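Local coordinates for protein probable chitinase (Chromobacterium violaceum, PDB 5JH8) that probably binds and hydrolyses chitin, as a member of glycosyl hydrolase family 18 with a TIM-barrel fold, at residues 32-37 / 68-73. Numbering follows the deposited sequence.
Sequences FYNITA and SNVDGN
With CG anti to its own carbonyl carbon (chi1 -64°), the Asn-34 side chain reaches obliquely over CB of Val-70, beside a parallel strand pair in the TIM barrel of a family 18 glycosidase. Strands 27-35 and 63-68 are paired by hydrogen bonds at their C-terminal ends, the end of the barrel that carries the active site in this fold; the Ser-68 side chain is about 6 Å from a bound histidine. The parallel bridge between Asn-34 and Ser-68 puts both side chains on the same face. Ser-68 bonds with both its backbone polar groups: its N donates to Tyr-33 O at 3.0 Å, tilted 27° from the carbonyl plane, and its O accepts from Ile-35 N at 2.9 Å, almost in line with the carbonyl. The same oxygen is approached by CA of Asn-34 at 3.2 Å in a CA-H...O contact. Beyond the last paired residue, the chain turns into the loop before helix 78-85. CB of Asn-69 points away from strand 27-35, and its ND2 donates to the backbone oxygens of Ser-77, just before that helix, and of Glu-113, which lines the histidine pocket. In one of two modelled conformers, Ser-68 OG can share the water that donates to Tyr-33 O, while a second water donates to Ile-35 O at 2.8 Å and to Val-70 O at 2.7 Å.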
loop_
_atom_site.group_PDB
_atom_site.type_symbol
_atom_site.label_atom_id
_atom_site.label_comp_id
_atom_site.label_asym_id
_atom_site.label_seq_id
_atom_site.Cartn_x
_atom_site.Cartn_y
_atom_site.Cartn_z
ATOM N N PHE A 32 -2.373 11.245 5.161
ATOM C CA PHE A 32 -3.272 12.350 5.474
ATOM C C PHE A 32 -3.037 13.584 4.620
ATOM O O PHE A 32 -3.583 14.647 4.941
ATOM C CB PHE A 32 -3.202 12.698 6.972
ATOM C CG PHE A 32 -4.106 11.849 7.820
ATOM C CD1 PHE A 32 -3.830 10.520 8.077
ATOM C CD2 PHE A 32 -5.257 12.392 8.343
ATOM C CE1 PHE A 32 -4.691 9.748 8.826
ATOM C CE2 PHE A 32 -6.121 11.631 9.081
ATOM C CZ PHE A 32 -5.836 10.306 9.330
ATOM N N TYR A 33 -2.276 13.473 3.533
ATOM C CA TYR A 33 -1.763 14.644 2.852
ATOM C C TYR A 33 -1.864 14.499 1.340
ATOM O O TYR A 33 -1.636 13.417 0.786
ATOM C CB TYR A 33 -0.297 14.888 3.242
ATOM C CG TYR A 33 -0.087 14.821 4.746
ATOM C CD1 TYR A 33 -0.482 15.859 5.565
ATOM C CD2 TYR A 33 0.449 13.681 5.353
ATOM C CE1 TYR A 33 -0.313 15.787 6.930
ATOM C CE2 TYR A 33 0.607 13.607 6.707
ATOM C CZ TYR A 33 0.225 14.654 7.502
ATOM O OH TYR A 33 0.420 14.572 8.862
ATOM N N ASN A 34 -2.150 15.624 0.684
ATOM C CA ASN A 34 -2.115 15.727 -0.769
ATOM C C ASN A 34 -1.030 16.722 -1.179
ATOM O O ASN A 34 -0.474 17.452 -0.343
ATOM C CB ASN A 34 -3.481 16.175 -1.307
ATOM C CG ASN A 34 -4.583 15.160 -1.035
ATOM O OD1 ASN A 34 -4.329 13.962 -0.905
ATOM N ND2 ASN A 34 -5.817 15.639 -0.950
ATOM N N ILE A 35 -0.728 16.747 -2.477
ATOM C CA ILE A 35 0.148 17.759 -3.053
ATOM C C ILE A 35 -0.583 18.392 -4.224
ATOM O O ILE A 35 -1.331 17.716 -4.940
ATOM C CB ILE A 35 1.524 17.171 -3.455
ATOM C CG1 ILE A 35 2.538 18.272 -3.767
ATOM C CG2 ILE A 35 1.411 16.157 -4.569
ATOM C CD1 ILE A 35 3.971 17.785 -3.805
ATOM N N THR A 36 -0.402 19.696 -4.394
ATOM C CA THR A 36 -1.028 20.408 -5.499
ATOM C C THR A 36 -0.124 20.403 -6.734
ATOM O O THR A 36 1.070 20.089 -6.674
ATOM C CB THR A 36 -1.322 21.860 -5.116
ATOM O OG1 THR A 36 -0.093 22.586 -5.035
ATOM C CG2 THR A 36 -2.091 21.960 -3.803
ATOM N N ALA A 37 -0.698 20.816 -7.867
ATOM C CA ALA A 37 0.076 20.931 -9.098
ATOM C C ALA A 37 1.166 21.989 -9.002
ATOM O O ALA A 37 2.073 21.997 -9.837
ATOM C CB ALA A 37 -0.841 21.238 -10.283
ATOM N N SER A 68 -0.143 12.222 -1.500
ATOM C CA SER A 68 -0.791 11.700 -2.689
ATOM C C SER A 68 -1.093 12.811 -3.691
ATOM O O SER A 68 -1.286 13.982 -3.335
ATOM C CB SER A 68 -2.089 10.971 -2.305
ATOM O OG SER A 68 -1.824 9.898 -1.407
ATOM N N ASN A 69 -1.174 12.412 -4.965
ATOM C CA ASN A 69 -1.569 13.304 -6.051
ATOM C C ASN A 69 -3.075 13.212 -6.282
ATOM O O ASN A 69 -3.543 12.782 -7.328
ATOM C CB ASN A 69 -0.822 12.956 -7.335
ATOM C CG ASN A 69 -1.097 11.536 -7.797
ATOM O OD1 ASN A 69 -1.098 10.609 -7.003
ATOM N ND2 ASN A 69 -1.298 11.355 -9.097
ATOM N N VAL A 70 -3.822 13.601 -5.262
ATOM C CA VAL A 70 -5.279 13.587 -5.276
ATOM C C VAL A 70 -5.736 15.039 -5.343
ATOM O O VAL A 70 -5.241 15.881 -4.584
ATOM C CB VAL A 70 -5.826 12.861 -4.029
ATOM C CG1 VAL A 70 -7.312 13.110 -3.880
ATOM C CG2 VAL A 70 -5.539 11.357 -4.120
ATOM N N ASP A 71 -6.676 15.327 -6.251
ATOM C CA ASP A 71 -7.135 16.683 -6.495
ATOM C C ASP A 71 -8.289 17.055 -5.566
ATOM O O ASP A 71 -8.686 16.292 -4.680
ATOM C CB ASP A 71 -7.488 16.856 -7.970
ATOM C CG ASP A 71 -8.708 16.046 -8.400
ATOM O OD1 ASP A 71 -9.526 15.619 -7.559
ATOM O OD2 ASP A 71 -8.865 15.863 -9.625
ATOM N N GLY A 72 -8.827 18.260 -5.771
ATOM C CA GLY A 72 -9.843 18.797 -4.884
ATOM C C GLY A 72 -11.155 18.039 -4.904
ATOM O O GLY A 72 -11.980 18.226 -4.003
ATOM N N ASN A 73 -11.365 17.189 -5.906
ATOM C CA ASN A 73 -12.542 16.336 -5.964
ATOM C C ASN A 73 -12.321 14.974 -5.331
ATOM O O ASN A 73 -13.251 14.160 -5.309
ATOM C CB ASN A 73 -12.977 16.145 -7.416
ATOM C CG ASN A 73 -13.847 17.272 -7.905
ATOM O OD1 ASN A 73 -14.669 17.795 -7.156
ATOM N ND2 ASN A 73 -13.661 17.670 -9.158
HETATM O O HOH W 1 -2.028 10.715 1.315
HETATM O O HOH W 2 -4.059 18.274 -4.365
#